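Local coordinates for UDP-glucose:anthocyanidin 3-O-glucosyltransferase (PDB 4REM), which belongs to the plant family 1 glycosyltransferases of the GT-B fold, built from two Rossmann-like domains facing each other across a cleft, at residues Phe10-Gly15 / Asp114-Ser119. Numbering follows the deposited sequence.
With DLM (3,5,7-trihydroxy-2-(3,4,5-trihydroxyphenyl)chromenium), chain B.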
loop_
_atom_site.group_PDB
_atom_site.type_symbol
_atom_site.label_atom_id
_atom_site.label_comp_id
_atom_site.label_asym_id
_atom_site.label_seq_id
_atom_site.Cartn_x
_atom_site.Cartn_y
_atom_site.Cartn_z
ATOM N N PHE A 10 -4.409 -11.464 11.695
ATOM C CA PHE A 10 -5.471 -10.465 11.694
ATOM C C PHE A 10 -5.204 -9.369 10.660
ATOM O O PHE A 10 -4.459 -8.422 10.926
ATOM C CB PHE A 10 -5.622 -9.832 13.080
ATOM C CG PHE A 10 -6.185 -10.762 14.126
ATOM C CD1 PHE A 10 -7.534 -11.082 14.134
ATOM C CD2 PHE A 10 -5.370 -11.293 15.116
ATOM C CE1 PHE A 10 -8.058 -11.927 15.099
ATOM C CE2 PHE A 10 -5.887 -12.137 16.083
ATOM C CZ PHE A 10 -7.232 -12.453 16.075
ATOM N N PRO A 11 -5.816 -9.491 9.474
ATOM C CA PRO A 11 -5.660 -8.447 8.459
ATOM C C PRO A 11 -6.547 -7.252 8.757
ATOM O O PRO A 11 -7.546 -7.402 9.460
ATOM C CB PRO A 11 -6.160 -9.134 7.188
ATOM C CG PRO A 11 -7.192 -10.103 7.680
ATOM C CD PRO A 11 -6.643 -10.612 8.992
ATOM N N PHE A 12 -6.170 -6.083 8.251
ATOM C CA PHE A 12 -7.098 -4.972 8.155
ATOM C C PHE A 12 -7.990 -5.346 6.979
ATOM O O PHE A 12 -7.565 -5.276 5.827
ATOM C CB PHE A 12 -6.348 -3.668 7.892
ATOM C CG PHE A 12 -7.168 -2.431 8.136
ATOM C CD1 PHE A 12 -7.878 -2.271 9.318
ATOM C CD2 PHE A 12 -7.212 -1.418 7.191
ATOM C CE1 PHE A 12 -8.629 -1.130 9.544
ATOM C CE2 PHE A 12 -7.958 -0.275 7.411
ATOM C CZ PHE A 12 -8.667 -0.131 8.590
ATOM N N PRO A 13 -9.231 -5.765 7.272
ATOM C CA PRO A 13 -10.089 -6.475 6.316
ATOM C C PRO A 13 -10.620 -5.592 5.195
ATOM O O PRO A 13 -11.831 -5.565 4.975
ATOM C CB PRO A 13 -11.251 -6.947 7.193
ATOM C CG PRO A 13 -11.350 -5.906 8.255
ATOM C CD PRO A 13 -9.935 -5.470 8.534
ATOM N N PHE A 14 -9.736 -4.892 4.490
ATOM C CA PHE A 14 -10.164 -3.992 3.427
ATOM C C PHE A 14 -9.174 -3.923 2.267
ATOM O O PHE A 14 -7.978 -3.714 2.475
ATOM C CB PHE A 14 -10.392 -2.580 3.979
ATOM C CG PHE A 14 -11.340 -2.523 5.145
ATOM C CD1 PHE A 14 -12.710 -2.473 4.943
ATOM C CD2 PHE A 14 -10.857 -2.513 6.445
ATOM C CE1 PHE A 14 -13.582 -2.418 6.017
ATOM C CE2 PHE A 14 -11.722 -2.458 7.522
ATOM C CZ PHE A 14 -13.086 -2.411 7.308
ATOM N N GLY A 15 -9.694 -4.101 1.053
ATOM C CA GLY A 15 -8.963 -3.890 -0.190
ATOM C C GLY A 15 -7.469 -4.155 -0.232
ATOM O O GLY A 15 -7.034 -5.300 -0.149
ATOM N N ASP A 114 -2.096 -6.759 10.999
ATOM C CA ASP A 114 -1.934 -5.455 10.383
ATOM C C ASP A 114 -1.863 -4.438 11.516
ATOM O O ASP A 114 -2.619 -4.529 12.481
ATOM C CB ASP A 114 -3.122 -5.152 9.473
ATOM C CG ASP A 114 -2.941 -3.875 8.674
ATOM O OD1 ASP A 114 -2.759 -3.967 7.444
ATOM O OD2 ASP A 114 -2.987 -2.782 9.276
ATOM N N ALA A 115 -0.948 -3.480 11.407
ATOM C CA ALA A 115 -0.706 -2.526 12.485
ATOM C C ALA A 115 -1.951 -1.729 12.876
ATOM O O ALA A 115 -2.034 -1.208 13.989
ATOM C CB ALA A 115 0.434 -1.590 12.114
ATOM N N PHE A 116 -2.912 -1.640 11.960
ATOM C CA PHE A 116 -4.138 -0.884 12.205
ATOM C C PHE A 116 -5.078 -1.601 13.175
ATOM O O PHE A 116 -5.863 -0.963 13.874
ATOM C CB PHE A 116 -4.866 -0.583 10.889
ATOM C CG PHE A 116 -4.170 0.431 10.017
ATOM C CD1 PHE A 116 -3.022 1.081 10.449
ATOM C CD2 PHE A 116 -4.677 0.740 8.763
ATOM C CE1 PHE A 116 -2.386 2.013 9.641
ATOM C CE2 PHE A 116 -4.051 1.673 7.954
ATOM C CZ PHE A 116 -2.904 2.309 8.391
ATOM N N VAL A 117 -5.001 -2.927 13.210
ATOM C CA VAL A 117 -5.808 -3.715 14.137
ATOM C C VAL A 117 -5.154 -3.705 15.519
ATOM O O VAL A 117 -4.633 -4.718 15.985
ATOM C CB VAL A 117 -5.992 -5.162 13.633
ATOM C CG1 VAL A 117 -7.078 -5.879 14.421
ATOM C CG2 VAL A 117 -6.349 -5.155 12.159
ATOM N N THR A 118 -5.193 -2.546 16.169
ATOM C CA THR A 118 -4.517 -2.351 17.449
ATOM C C THR A 118 -5.120 -3.175 18.583
ATOM O O THR A 118 -4.469 -3.403 19.600
ATOM C CB THR A 118 -4.483 -0.863 17.851
ATOM O OG1 THR A 118 -5.806 -0.320 17.805
ATOM C CG2 THR A 118 -3.592 -0.080 16.909
ATOM N N SER A 119 -6.359 -3.618 18.404
ATOM C CA SER A 119 -7.025 -4.437 19.410
ATOM C C SER A 119 -6.377 -5.815 19.532
ATOM O O SER A 119 -6.458 -6.453 20.579
ATOM C CB SER A 119 -8.516 -4.584 19.095
ATOM O OG SER A 119 -9.193 -3.349 19.183
HETATM O O12 DLM B . -5.835 5.360 5.239
HETATM C C11 DLM B . -5.913 4.139 4.616
HETATM C C14 DLM B . -7.266 3.729 4.131
HETATM C C15 DLM B . -7.539 2.444 3.657
HETATM C C1 DLM B . -2.160 6.816 6.735
HETATM C C2 DLM B . -2.138 5.569 6.119
HETATM O O21 DLM B . -9.050 0.824 2.749
HETATM O O22 DLM B . -10.520 5.410 3.814
HETATM C C3 DLM B . -3.409 5.016 5.578
HETATM C C18 DLM B . -9.565 4.438 3.755
HETATM C C19 DLM B . -8.266 4.698 4.177
HETATM C C17 DLM B . -9.897 3.088 3.245
HETATM O O24 DLM B . -11.158 2.790 2.821
HETATM C C16 DLM B . -8.808 2.082 3.209
HETATM C C10 DLM B . -4.675 3.306 4.462
HETATM O O27 DLM B . -4.689 2.089 3.850
HETATM C C9 DLM B . -3.462 3.778 4.951
HETATM C C4 DLM B . -4.642 5.825 5.723
HETATM C C5 DLM B . -4.560 7.059 6.358
HETATM C C6 DLM B . -3.346 7.543 6.851
HETATM O O29 DLM B . -3.320 8.760 7.464
HETATM O O30 DLM B . -0.974 4.870 6.015
HETATM O O HOH W 1 -3.487 -6.543 6.243
#
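Phe-10 O accepts the N-H of Asp-114 at 2.9 Å, a nearly straight bond (163°) that ties the C-terminal ends of the neighbouring parallel strands 6-10 and 110-114. Past it the two segments diverge: 10-15 runs on toward helix 18-31, while Asp-114 to Val-117 form a type I turn ahead of helix 119-127. Phe-12 contributes the largest share of the buried surface. Its CG lies anti to the backbone N (chi1 -165°), which sends the ring over the turn, where an edge of Phe-116 meets one face in a T-shaped pair, centroids 5.2 Å apart and planes at 88°. Phe-116 CB adds a CH-pi contact over the same face; Phe-14 lies over the opposite one. Val-117 CG2 sits at the rim of the Phe-12 ring and 3.7 Å from Pro-11 O. Asp-114 CG packs 3.5 Å from Phe-12 CB. The buried carboxylate is gripped at both oxygens: OD2 takes the N-H of Phe-116 through its anti lone pair, closing an Asx turn, and OD1 accepts from a water and is hydrogen-bonded to His-17 ND1. Through these bonds Asp-114 probably helps to position His-17, whose NE2 is hydrogen-bonded to DLM, and the backbone of Phe-116, whose CE2 lies 3.7 Å from DLM C9.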